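Local structure of flagellar brake protein YcgR (Klebsiella pneumoniae, 5KEC) at residues B[31-36]-B[110-115]; B[117-122]-B[137-142]; B[145-150]-B[207-212]; B[165-170]-B[179-184]. The protein binds the second messenger c-di-GMP and probably activates transcription of type 3 fimbriae genes. One frame throughout, in Å; residues are numbered along the deposited sequence.

Overall arrangement
Followed from the N terminus, the chain first closes a long loop at contact 1, where the end of strand 29-34 in the N-terminal, YcgR-like barrel meets the linker 110-115. That linker runs straight on into 117-122, whose contact 2 with strand 134-142 closes a short loop and starts the C-terminal PilZ-type sheet. Contact 3 then joins strand 146-151 to strand 199-210, and within the loop it encloses lies contact 4, the hairpin of strands 164-171 and 177-193. None of the four cross. Contacts 2, 3 and 4 belong to one sheet and touch each other; contact 1 stands apart, its centre about 15 Å from that of contact 3.

Contact 1: residues B[31-36]-B[110-115]; sequences EIFFNN and RRDPRF
Pro113 lies over the face of the Phe33 ring, its CD 3.7 Å from the ring centroid and only 4° off the normal, a CH-pi contact. Proline suits the place because its ring holds CD and CG rigidly against the aromatic face. The two arginines, through Arg110 NH2 and Arg114 NE, come to the edge of the same phenyl. Arg110 meets Glu31 end-on, NH2 to OE2 at 2.7 Å and NH1 to OE1 at 2.9 Å, the two side chains crossing at about a right angle and their flat ends turned 46° from each other. The extended arm of Arg110, with CG anti to the backbone N (chi1 174°), carries its guanidinium this far. That NH2 also reaches Asp112 OD2 at 2.9 Å. Arg114 grips Asp112 side-on, NE to OD1 at 3.0 Å and NH2 to OD2, while its backbone N gives to OD1 and makes an Asx turn. Four bonds thus hold the aspartate, which would favour its charged form. A weak bond runs from Arg114 NH1 to Asn36 O. Arg110 and Arg114 are the arginines of the PilZ RxxxR motif and bind c-di-GMP; in this ligand-free chain acids engage both. Ser38 and His70 bond the carboxylate of Glu31 from strands 37-46 and 64-71, the two that pair with strand 29-34.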
# COMPACT_ATOMS: atom_id res chain seq x y z
N GLU B 31 12.15 5.29 3.85
CA GLU B 31 11.52 4.84 2.62
C GLU B 31 10.03 5.16 2.61
O GLU B 31 9.31 4.80 3.53
CB GLU B 31 11.73 3.34 2.41
CG GLU B 31 11.35 2.86 1.03
CD GLU B 31 11.92 1.49 0.71
OE1 GLU B 31 12.48 0.84 1.62
OE2 GLU B 31 11.81 1.06 -0.46
N ILE B 32 9.59 5.85 1.57
CA ILE B 32 8.20 6.27 1.43
C ILE B 32 7.54 5.51 0.30
O ILE B 32 8.01 5.57 -0.84
CB ILE B 32 8.11 7.77 1.10
CG1 ILE B 32 9.14 8.56 1.93
CG2 ILE B 32 6.69 8.30 1.29
CD1 ILE B 32 9.22 10.04 1.57
N PHE B 33 6.45 4.80 0.60
CA PHE B 33 5.73 4.05 -0.42
C PHE B 33 4.43 4.75 -0.78
O PHE B 33 3.68 5.19 0.10
CB PHE B 33 5.38 2.64 0.08
CG PHE B 33 6.57 1.81 0.43
CD1 PHE B 33 7.27 1.12 -0.56
CD2 PHE B 33 7.00 1.70 1.74
CE1 PHE B 33 8.36 0.34 -0.23
CE2 PHE B 33 8.10 0.92 2.07
CZ PHE B 33 8.78 0.24 1.08
N PHE B 34 4.15 4.87 -2.07
CA PHE B 34 2.83 5.26 -2.53
C PHE B 34 2.55 4.65 -3.89
O PHE B 34 3.34 4.80 -4.82
CB PHE B 34 2.65 6.78 -2.56
CG PHE B 34 3.85 7.53 -3.05
CD1 PHE B 34 3.93 7.96 -4.36
CD2 PHE B 34 4.91 7.80 -2.20
CE1 PHE B 34 5.03 8.65 -4.82
CE2 PHE B 34 6.01 8.49 -2.65
CZ PHE B 34 6.07 8.92 -3.96
N ASN B 35 1.43 3.94 -3.99
CA ASN B 35 1.03 3.30 -5.23
C ASN B 35 2.10 2.34 -5.75
O ASN B 35 2.36 1.29 -5.16
CB ASN B 35 0.71 4.37 -6.28
CG ASN B 35 -0.26 5.42 -5.76
OD1 ASN B 35 -1.16 5.11 -4.98
ND2 ASN B 35 -0.08 6.67 -6.19
N ASN B 36 2.73 2.71 -6.86
CA ASN B 36 3.72 1.88 -7.53
C ASN B 36 5.13 2.20 -7.06
O ASN B 36 6.08 1.44 -7.31
CB ASN B 36 3.65 2.13 -9.03
CG ASN B 36 3.54 0.85 -9.82
OD1 ASN B 36 3.02 -0.15 -9.33
ND2 ASN B 36 4.03 0.88 -11.06
N ARG B 110 11.60 -6.76 5.59
CA ARG B 110 11.12 -5.71 4.70
C ARG B 110 9.76 -6.11 4.14
O ARG B 110 9.66 -7.03 3.33
CB ARG B 110 12.12 -5.50 3.56
CG ARG B 110 11.63 -4.53 2.51
CD ARG B 110 12.40 -4.66 1.21
NE ARG B 110 11.86 -3.73 0.22
CZ ARG B 110 12.21 -2.45 0.16
NH1 ARG B 110 13.10 -1.96 1.01
NH2 ARG B 110 11.67 -1.66 -0.76
N ARG B 111 8.71 -5.42 4.56
CA ARG B 111 7.37 -5.75 4.10
C ARG B 111 6.88 -4.77 3.05
O ARG B 111 6.02 -3.93 3.31
CB ARG B 111 6.39 -5.79 5.28
CG ARG B 111 6.62 -6.93 6.26
CD ARG B 111 7.03 -6.40 7.62
NE ARG B 111 6.45 -7.18 8.71
CZ ARG B 111 5.23 -6.98 9.20
NH1 ARG B 111 4.45 -6.04 8.69
NH2 ARG B 111 4.78 -7.74 10.19
N ASP B 112 7.43 -4.89 1.85
CA ASP B 112 7.10 -3.98 0.77
C ASP B 112 5.63 -4.10 0.38
O ASP B 112 5.20 -5.13 -0.14
CB ASP B 112 8.01 -4.24 -0.43
CG ASP B 112 8.05 -3.09 -1.40
OD1 ASP B 112 6.97 -2.60 -1.80
OD2 ASP B 112 9.17 -2.65 -1.76
N PRO B 113 4.84 -3.05 0.65
CA PRO B 113 3.39 -3.07 0.40
C PRO B 113 3.04 -3.08 -1.09
O PRO B 113 1.88 -3.30 -1.43
CB PRO B 113 2.92 -1.76 1.03
CG PRO B 113 4.10 -0.86 0.96
CD PRO B 113 5.29 -1.75 1.20
N ARG B 114 4.02 -2.83 -1.95
CA ARG B 114 3.77 -2.77 -3.39
C ARG B 114 3.66 -4.17 -4.00
O ARG B 114 3.15 -4.32 -5.11
CB ARG B 114 4.86 -1.97 -4.09
CG ARG B 114 5.05 -0.55 -3.56
CD ARG B 114 6.25 0.12 -4.21
NE ARG B 114 7.50 -0.58 -3.91
CZ ARG B 114 8.65 -0.35 -4.53
NH1 ARG B 114 8.72 0.56 -5.49
NH2 ARG B 114 9.74 -1.04 -4.19
N PHE B 115 4.13 -5.18 -3.28
CA PHE B 115 4.15 -6.54 -3.80
C PHE B 115 2.82 -7.27 -3.59
O PHE B 115 2.17 -7.10 -2.56
CB PHE B 115 5.29 -7.35 -3.17
CG PHE B 115 6.65 -7.04 -3.74
CD1 PHE B 115 7.17 -7.80 -4.78
CD2 PHE B 115 7.39 -5.98 -3.26
CE1 PHE B 115 8.42 -7.52 -5.31
CE2 PHE B 115 8.65 -5.69 -3.78
CZ PHE B 115 9.15 -6.47 -4.81

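Contact 2: residues B[117-122]-B[137-142]; sequences LRHEHD and FDIKDI
The amide N of Leu117 donates to Ile142 O at 3.0 Å, and Ile142 N returns a bond to Leu117 O at 3.1 Å. The two residues form an antiparallel hydrogen-bonded pair, which brings the chain coming from the linker onto the edge of the PilZ-type sheet. The register is short-lived, for beyond Arg118 the chain departs into a loop. Leu117 suits its place by turning an apolar side chain to Leu227 and Ile228 of helix 214-234, on the face it shares with Ile142. On the other face Asp141 opens the DxSxxG sequence familiar from PilZ domains, and it binds c-di-GMP in this protein. Its CB is pressed close to Leu117 O, 3.0 Å away, while its OD1 takes a salt bridge from Arg116, the residue just before Leu117, so the linker helps to position this ligand-binding acid. Where the chains part, the His119 side chain turns back to the backbone of Ile139 and Lys140. With CG set between its own backbone N and carbonyl carbon (chi1 60°), the imidazole comes beside strand 134-142 and meets its carbonyls obliquely; Phe123 meets the ring too. CD2 comes within 3.4 Å of Lys140 O, and NE2 stands 3.0 Å from Ile139 O.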
# COMPACT_ATOMS: atom_id res chain seq x y z
N LEU B 117 0.69 -11.21 -4.27
CA LEU B 117 0.93 -12.64 -4.40
C LEU B 117 0.18 -13.29 -5.56
O LEU B 117 -1.05 -13.19 -5.66
CB LEU B 117 0.58 -13.34 -3.09
CG LEU B 117 0.80 -14.85 -3.00
CD1 LEU B 117 2.23 -15.22 -3.34
CD2 LEU B 117 0.44 -15.33 -1.60
N ARG B 118 0.92 -13.98 -6.43
CA ARG B 118 0.33 -14.74 -7.53
C ARG B 118 -0.24 -16.04 -6.97
O ARG B 118 0.22 -16.54 -5.95
CB ARG B 118 1.40 -15.03 -8.58
CG ARG B 118 0.89 -15.72 -9.84
CD ARG B 118 1.98 -15.80 -10.91
NE ARG B 118 3.20 -16.44 -10.42
CZ ARG B 118 3.47 -17.73 -10.55
NH1 ARG B 118 2.61 -18.54 -11.16
NH2 ARG B 118 4.61 -18.22 -10.07
N HIS B 119 -1.26 -16.60 -7.63
CA HIS B 119 -1.93 -17.78 -7.10
C HIS B 119 -2.58 -18.65 -8.18
O HIS B 119 -2.57 -18.30 -9.36
CB HIS B 119 -2.96 -17.38 -6.04
CG HIS B 119 -4.04 -16.47 -6.56
ND1 HIS B 119 -5.18 -16.95 -7.17
CD2 HIS B 119 -4.13 -15.12 -6.58
CE1 HIS B 119 -5.94 -15.92 -7.53
NE2 HIS B 119 -5.32 -14.81 -7.19
N GLU B 120 -3.15 -19.78 -7.77
CA GLU B 120 -3.79 -20.70 -8.71
C GLU B 120 -5.32 -20.71 -8.57
O GLU B 120 -6.03 -21.20 -9.46
CB GLU B 120 -3.22 -22.12 -8.53
CG GLU B 120 -3.85 -23.17 -9.44
CD GLU B 120 -4.99 -23.91 -8.77
OE1 GLU B 120 -4.80 -24.39 -7.63
OE2 GLU B 120 -6.08 -24.01 -9.37
N HIS B 121 -5.81 -20.15 -7.48
CA HIS B 121 -7.24 -20.15 -7.18
C HIS B 121 -8.12 -19.50 -8.25
O HIS B 121 -7.67 -18.64 -9.01
CB HIS B 121 -7.50 -19.50 -5.82
CG HIS B 121 -7.13 -20.37 -4.65
ND1 HIS B 121 -8.03 -21.21 -4.04
CD2 HIS B 121 -5.96 -20.51 -3.99
CE1 HIS B 121 -7.42 -21.85 -3.05
NE2 HIS B 121 -6.17 -21.44 -3.00
N ASP B 122 -9.38 -19.92 -8.29
CA ASP B 122 -10.38 -19.41 -9.22
C ASP B 122 -11.06 -18.17 -8.64
O ASP B 122 -12.23 -18.22 -8.28
CB ASP B 122 -11.44 -20.48 -9.48
CG ASP B 122 -11.50 -20.92 -10.93
OD1 ASP B 122 -10.60 -20.55 -11.71
OD2 ASP B 122 -12.45 -21.65 -11.28
N PHE B 137 -13.65 -9.55 -13.90
CA PHE B 137 -12.19 -9.58 -13.94
C PHE B 137 -11.65 -10.85 -13.30
O PHE B 137 -12.22 -11.34 -12.33
CB PHE B 137 -11.61 -8.38 -13.19
CG PHE B 137 -11.93 -7.04 -13.81
CD1 PHE B 137 -11.23 -6.58 -14.91
CD2 PHE B 137 -12.90 -6.22 -13.26
CE1 PHE B 137 -11.51 -5.35 -15.47
CE2 PHE B 137 -13.18 -4.98 -13.80
CZ PHE B 137 -12.49 -4.55 -14.91
N ASP B 138 -10.56 -11.38 -13.85
CA ASP B 138 -9.78 -12.38 -13.15
C ASP B 138 -8.96 -11.68 -12.08
O ASP B 138 -8.30 -10.67 -12.36
CB ASP B 138 -8.83 -13.10 -14.11
CG ASP B 138 -9.52 -14.17 -14.92
OD1 ASP B 138 -10.74 -14.05 -15.16
OD2 ASP B 138 -8.84 -15.14 -15.33
N ILE B 139 -9.00 -12.19 -10.86
CA ILE B 139 -8.12 -11.68 -9.81
C ILE B 139 -6.80 -12.43 -9.92
O ILE B 139 -6.70 -13.59 -9.51
CB ILE B 139 -8.74 -11.88 -8.42
CG1 ILE B 139 -10.05 -11.09 -8.32
CG2 ILE B 139 -7.76 -11.44 -7.32
CD1 ILE B 139 -10.71 -11.18 -6.97
N LYS B 140 -5.78 -11.78 -10.48
CA LYS B 140 -4.54 -12.47 -10.81
C LYS B 140 -3.61 -12.57 -9.61
O LYS B 140 -2.99 -13.61 -9.38
CB LYS B 140 -3.82 -11.77 -11.98
CG LYS B 140 -4.60 -11.78 -13.27
CD LYS B 140 -5.00 -13.18 -13.67
CE LYS B 140 -3.80 -14.03 -14.08
NZ LYS B 140 -4.21 -15.39 -14.52
N ASP B 141 -3.49 -11.48 -8.86
CA ASP B 141 -2.74 -11.52 -7.62
C ASP B 141 -3.42 -10.67 -6.57
O ASP B 141 -4.37 -9.94 -6.86
CB ASP B 141 -1.28 -11.09 -7.83
CG ASP B 141 -1.16 -9.68 -8.37
OD1 ASP B 141 -1.99 -8.83 -8.00
OD2 ASP B 141 -0.21 -9.43 -9.15
N ILE B 142 -2.94 -10.77 -5.34
CA ILE B 142 -3.64 -10.15 -4.23
C ILE B 142 -2.71 -9.94 -3.04
O ILE B 142 -1.84 -10.77 -2.75
CB ILE B 142 -4.86 -11.01 -3.82
CG1 ILE B 142 -5.75 -10.28 -2.82
CG2 ILE B 142 -4.42 -12.36 -3.27
CD1 ILE B 142 -7.00 -11.05 -2.46

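Contact 3: residues B[145-150]-B[207-212]; sequences GGCALM and CQFKFR
Gly146 sits over one face of the Phe209 ring, its CA 3.7 Å from the centroid and 19° off the normal, a CH-pi contact displaced toward the rim. Phe209 thus lays its face over the glycine backbone. Glycine suits the place for a separate reason: with no side chain there, Cys207 O can come within 3.2 Å of Gly146 CA. Next to it Cys147 SG approaches the ring obliquely and touches CE2 of Phe209 at 3.6 Å. This sulfur-aromatic contact depends on the chi1 of 63°, which places SG between the backbone N and the carbonyl carbon. Cys207 SG lies on the same side of the sheet and meets Leu149 CD1 at 3.7 Å; small thiols and a leucine fit this buried layer, being compact and largely apolar.

Behind the side chains runs an antiparallel ladder. Cys147 and Cys207 form its hydrogen-bonded pair, with Cys207 N to Cys147 O at 2.9 Å and Cys147 N to Cys207 O at 3.2 Å. Phe209 N reaches Gly145 O at 2.8 Å, and a water bridges that oxygen to Phe209 O, giving a proton to each. Farther out, Ser143 OG accepts from the amides of Gly145 and Gly146 and so positions the turn. Ser143 and Gly146 belong to the DxSxxG motif of PilZ domains, and with Cys207 they bind c-di-GMP when it is present. Strand 146-151 pairs on with strand 134-142, whose Ile142 packs on Phe209. Strand 199-210 pairs with strand 177-193, then leads through Phe211, which rests on helix 214-234.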
# COMPACT_ATOMS: atom_id res chain seq x y z
N GLY B 145 -3.77 -5.16 0.75
CA GLY B 145 -4.09 -3.79 0.42
C GLY B 145 -4.68 -3.62 -0.97
O GLY B 145 -5.26 -2.58 -1.29
N GLY B 146 -4.52 -4.64 -1.81
CA GLY B 146 -5.05 -4.56 -3.16
C GLY B 146 -4.93 -5.83 -3.97
O GLY B 146 -4.64 -6.91 -3.44
N CYS B 147 -5.15 -5.70 -5.27
CA CYS B 147 -5.13 -6.85 -6.16
C CYS B 147 -4.97 -6.37 -7.59
O CYS B 147 -5.23 -5.21 -7.90
CB CYS B 147 -6.43 -7.64 -6.03
SG CYS B 147 -7.89 -6.69 -6.54
N ALA B 148 -4.52 -7.28 -8.45
CA ALA B 148 -4.47 -7.03 -9.88
C ALA B 148 -5.61 -7.78 -10.54
O ALA B 148 -5.78 -8.98 -10.32
CB ALA B 148 -3.13 -7.47 -10.46
N LEU B 149 -6.39 -7.06 -11.34
CA LEU B 149 -7.51 -7.65 -12.05
C LEU B 149 -7.13 -7.71 -13.51
O LEU B 149 -6.43 -6.83 -14.01
CB LEU B 149 -8.77 -6.80 -11.87
CG LEU B 149 -9.10 -6.45 -10.42
CD1 LEU B 149 -10.19 -5.40 -10.33
CD2 LEU B 149 -9.48 -7.71 -9.63
N MET B 150 -7.60 -8.74 -14.20
CA MET B 150 -7.24 -8.91 -15.60
C MET B 150 -8.45 -9.21 -16.47
O MET B 150 -9.37 -9.93 -16.07
CB MET B 150 -6.20 -10.03 -15.73
CG MET B 150 -5.76 -10.32 -17.15
SD MET B 150 -4.20 -11.24 -17.19
CE MET B 150 -3.09 -10.01 -16.49
N CYS B 207 -5.47 -2.39 -8.36
CA CYS B 207 -6.46 -1.70 -7.55
C CYS B 207 -6.07 -1.67 -6.08
O CYS B 207 -5.32 -2.51 -5.60
CB CYS B 207 -7.83 -2.36 -7.71
SG CYS B 207 -8.51 -2.19 -9.38
N GLN B 208 -6.59 -0.67 -5.38
CA GLN B 208 -6.41 -0.58 -3.95
C GLN B 208 -7.75 -0.90 -3.31
O GLN B 208 -8.78 -0.38 -3.74
CB GLN B 208 -5.95 0.83 -3.58
CG GLN B 208 -5.48 0.99 -2.15
CD GLN B 208 -5.13 2.42 -1.82
OE1 GLN B 208 -5.94 3.16 -1.26
NE2 GLN B 208 -3.91 2.83 -2.18
N PHE B 209 -7.74 -1.77 -2.31
CA PHE B 209 -8.95 -2.11 -1.57
C PHE B 209 -9.42 -0.94 -0.72
O PHE B 209 -8.62 -0.33 -0.00
CB PHE B 209 -8.70 -3.31 -0.65
CG PHE B 209 -8.51 -4.61 -1.37
CD1 PHE B 209 -7.61 -5.55 -0.90
CD2 PHE B 209 -9.25 -4.90 -2.50
CE1 PHE B 209 -7.44 -6.76 -1.55
CE2 PHE B 209 -9.08 -6.11 -3.16
CZ PHE B 209 -8.18 -7.03 -2.69
N LYS B 210 -10.70 -0.62 -0.80
CA LYS B 210 -11.34 0.24 0.19
C LYS B 210 -12.32 -0.60 0.99
O LYS B 210 -13.50 -0.69 0.64
CB LYS B 210 -12.06 1.43 -0.46
CG LYS B 210 -11.15 2.49 -1.05
CD LYS B 210 -10.25 3.12 0.00
CE LYS B 210 -9.24 4.08 -0.63
NZ LYS B 210 -8.34 4.72 0.37
N PHE B 211 -11.83 -1.24 2.06
CA PHE B 211 -12.66 -2.16 2.83
C PHE B 211 -13.83 -1.49 3.53
O PHE B 211 -13.75 -0.33 3.93
CB PHE B 211 -11.81 -2.91 3.86
CG PHE B 211 -10.86 -3.90 3.26
CD1 PHE B 211 -11.31 -5.16 2.86
CD2 PHE B 211 -9.52 -3.59 3.09
CE1 PHE B 211 -10.43 -6.08 2.31
CE2 PHE B 211 -8.64 -4.50 2.54
CZ PHE B 211 -9.09 -5.75 2.15
N ARG B 212 -14.93 -2.23 3.68
CA ARG B 212 -16.12 -1.73 4.35
C ARG B 212 -16.10 -2.07 5.83
O ARG B 212 -16.69 -1.36 6.64
CB ARG B 212 -17.38 -2.27 3.68
CG ARG B 212 -17.54 -1.83 2.24
CD ARG B 212 -18.87 -2.28 1.67
NE ARG B 212 -19.13 -1.67 0.37
CZ ARG B 212 -20.24 -1.84 -0.33
NH1 ARG B 212 -21.22 -2.59 0.15
NH2 ARG B 212 -20.38 -1.24 -1.50
O HOH W 1 -6.12 -0.74 0.72

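Contact 4: residues B[165-170]-B[179-184]; sequences LKNAVL and TIDLVV
Leu165 and Leu182 exchange backbone bonds, Leu165 N to Leu182 O at 2.7 Å and Leu182 N to Leu165 O at 2.8 Å, as an antiparallel hydrogen-bonded pair of a beta hairpin. Farther along, Ile180 N gives to Ala168 O at 2.7 Å, while the return bond from Ala168 N is weak and bent. The register slips by one residue in a beta bulge between Leu165 and Ala168, the chain turning a corner at Asn167 with phi and psi both positive, a conformation asparagine tolerates well. One side-chain bond serves the bulge: Asp181 OD1 accepts from Asn167 N at 2.9 Å, met nearly along its C-O axis. Asp181 CG lies anti to the carbonyl carbon (chi1 -58°), which brings OD1 there.

Apolar contacts lie on the other face. Leu182 CD1 touches Ala168 CB at 3.8 Å, the small methyl allowing the leucine to come close. Leu170 CG packs on CG2 of Ile180 at 4.0 Å, and Leu165 CG meets Val184 CG2. Phe209 of strand 199-210 touches Ile180 and Leu182. The division is chemical: apolar side chains face the buried side, consistent with a PilZ-type barrel interior, whereas a carboxylate takes up the amide that the bulge turns from the ladder.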
# COMPACT_ATOMS: atom_id res chain seq x y z
N LEU B 165 -14.35 1.85 -8.41
CA LEU B 165 -15.29 0.78 -8.72
C LEU B 165 -16.06 0.47 -7.45
O LEU B 165 -15.56 -0.23 -6.56
CB LEU B 165 -14.55 -0.47 -9.19
CG LEU B 165 -13.70 -0.35 -10.46
CD1 LEU B 165 -12.97 -1.66 -10.76
CD2 LEU B 165 -14.57 0.07 -11.64
N LYS B 166 -17.27 1.00 -7.34
CA LYS B 166 -18.05 0.83 -6.13
C LYS B 166 -18.88 -0.45 -6.17
O LYS B 166 -19.38 -0.84 -7.22
CB LYS B 166 -18.96 2.04 -5.90
CG LYS B 166 -19.86 2.39 -7.08
CD LYS B 166 -20.57 3.71 -6.84
CE LYS B 166 -19.57 4.81 -6.47
NZ LYS B 166 -20.21 6.14 -6.29
N ASN B 167 -19.03 -1.08 -5.01
CA ASN B 167 -19.86 -2.27 -4.92
C ASN B 167 -19.33 -3.39 -5.79
O ASN B 167 -20.11 -4.16 -6.35
CB ASN B 167 -21.31 -1.95 -5.34
CG ASN B 167 -21.89 -0.76 -4.60
OD1 ASN B 167 -21.85 -0.69 -3.37
ND2 ASN B 167 -22.45 0.18 -5.35
N ALA B 168 -18.02 -3.46 -5.94
CA ALA B 168 -17.40 -4.57 -6.66
C ALA B 168 -17.41 -5.79 -5.75
O ALA B 168 -17.29 -5.65 -4.54
CB ALA B 168 -15.97 -4.22 -7.04
N VAL B 169 -17.57 -6.97 -6.33
CA VAL B 169 -17.65 -8.18 -5.51
C VAL B 169 -16.51 -9.13 -5.81
O VAL B 169 -16.33 -9.57 -6.95
CB VAL B 169 -19.00 -8.91 -5.69
CG1 VAL B 169 -19.07 -10.12 -4.76
CG2 VAL B 169 -20.17 -7.96 -5.43
N LEU B 170 -15.74 -9.46 -4.77
CA LEU B 170 -14.68 -10.45 -4.89
C LEU B 170 -15.25 -11.85 -4.75
O LEU B 170 -15.70 -12.24 -3.68
CB LEU B 170 -13.61 -10.20 -3.82
CG LEU B 170 -13.14 -8.75 -3.72
CD1 LEU B 170 -12.12 -8.61 -2.60
CD2 LEU B 170 -12.58 -8.26 -5.06
N THR B 179 -18.02 -7.98 -0.84
CA THR B 179 -18.36 -6.76 -1.56
C THR B 179 -17.47 -5.63 -1.06
O THR B 179 -17.36 -5.41 0.14
CB THR B 179 -19.85 -6.40 -1.37
OG1 THR B 179 -20.66 -7.44 -1.91
CG2 THR B 179 -20.19 -5.10 -2.10
N ILE B 180 -16.84 -4.92 -1.98
CA ILE B 180 -15.86 -3.93 -1.59
C ILE B 180 -15.79 -2.83 -2.63
O ILE B 180 -16.31 -2.98 -3.74
CB ILE B 180 -14.47 -4.58 -1.46
CG1 ILE B 180 -13.51 -3.67 -0.68
CG2 ILE B 180 -13.91 -4.94 -2.86
CD1 ILE B 180 -12.18 -4.32 -0.40
N ASP B 181 -15.17 -1.71 -2.27
CA ASP B 181 -14.92 -0.64 -3.23
C ASP B 181 -13.46 -0.67 -3.66
O ASP B 181 -12.55 -0.83 -2.84
CB ASP B 181 -15.28 0.71 -2.62
CG ASP B 181 -16.72 0.77 -2.19
OD1 ASP B 181 -17.59 0.33 -2.96
OD2 ASP B 181 -16.98 1.24 -1.06
N LEU B 182 -13.23 -0.53 -4.96
CA LEU B 182 -11.87 -0.56 -5.48
C LEU B 182 -11.48 0.80 -6.06
O LEU B 182 -12.28 1.45 -6.72
CB LEU B 182 -11.73 -1.63 -6.56
CG LEU B 182 -12.12 -3.06 -6.17
CD1 LEU B 182 -12.15 -3.95 -7.41
CD2 LEU B 182 -11.18 -3.62 -5.12
N VAL B 183 -10.25 1.20 -5.80
CA VAL B 183 -9.70 2.41 -6.40
C VAL B 183 -8.68 1.99 -7.45
O VAL B 183 -7.66 1.38 -7.13
CB VAL B 183 -9.02 3.30 -5.36
CG1 VAL B 183 -8.34 4.49 -6.03
CG2 VAL B 183 -10.04 3.78 -4.32
N VAL B 184 -8.97 2.31 -8.71
CA VAL B 184 -8.08 1.97 -9.81
C VAL B 184 -6.79 2.78 -9.68
O VAL B 184 -6.83 4.00 -9.55
CB VAL B 184 -8.75 2.25 -11.16
CG1 VAL B 184 -7.78 1.99 -12.32
CG2 VAL B 184 -10.01 1.41 -11.30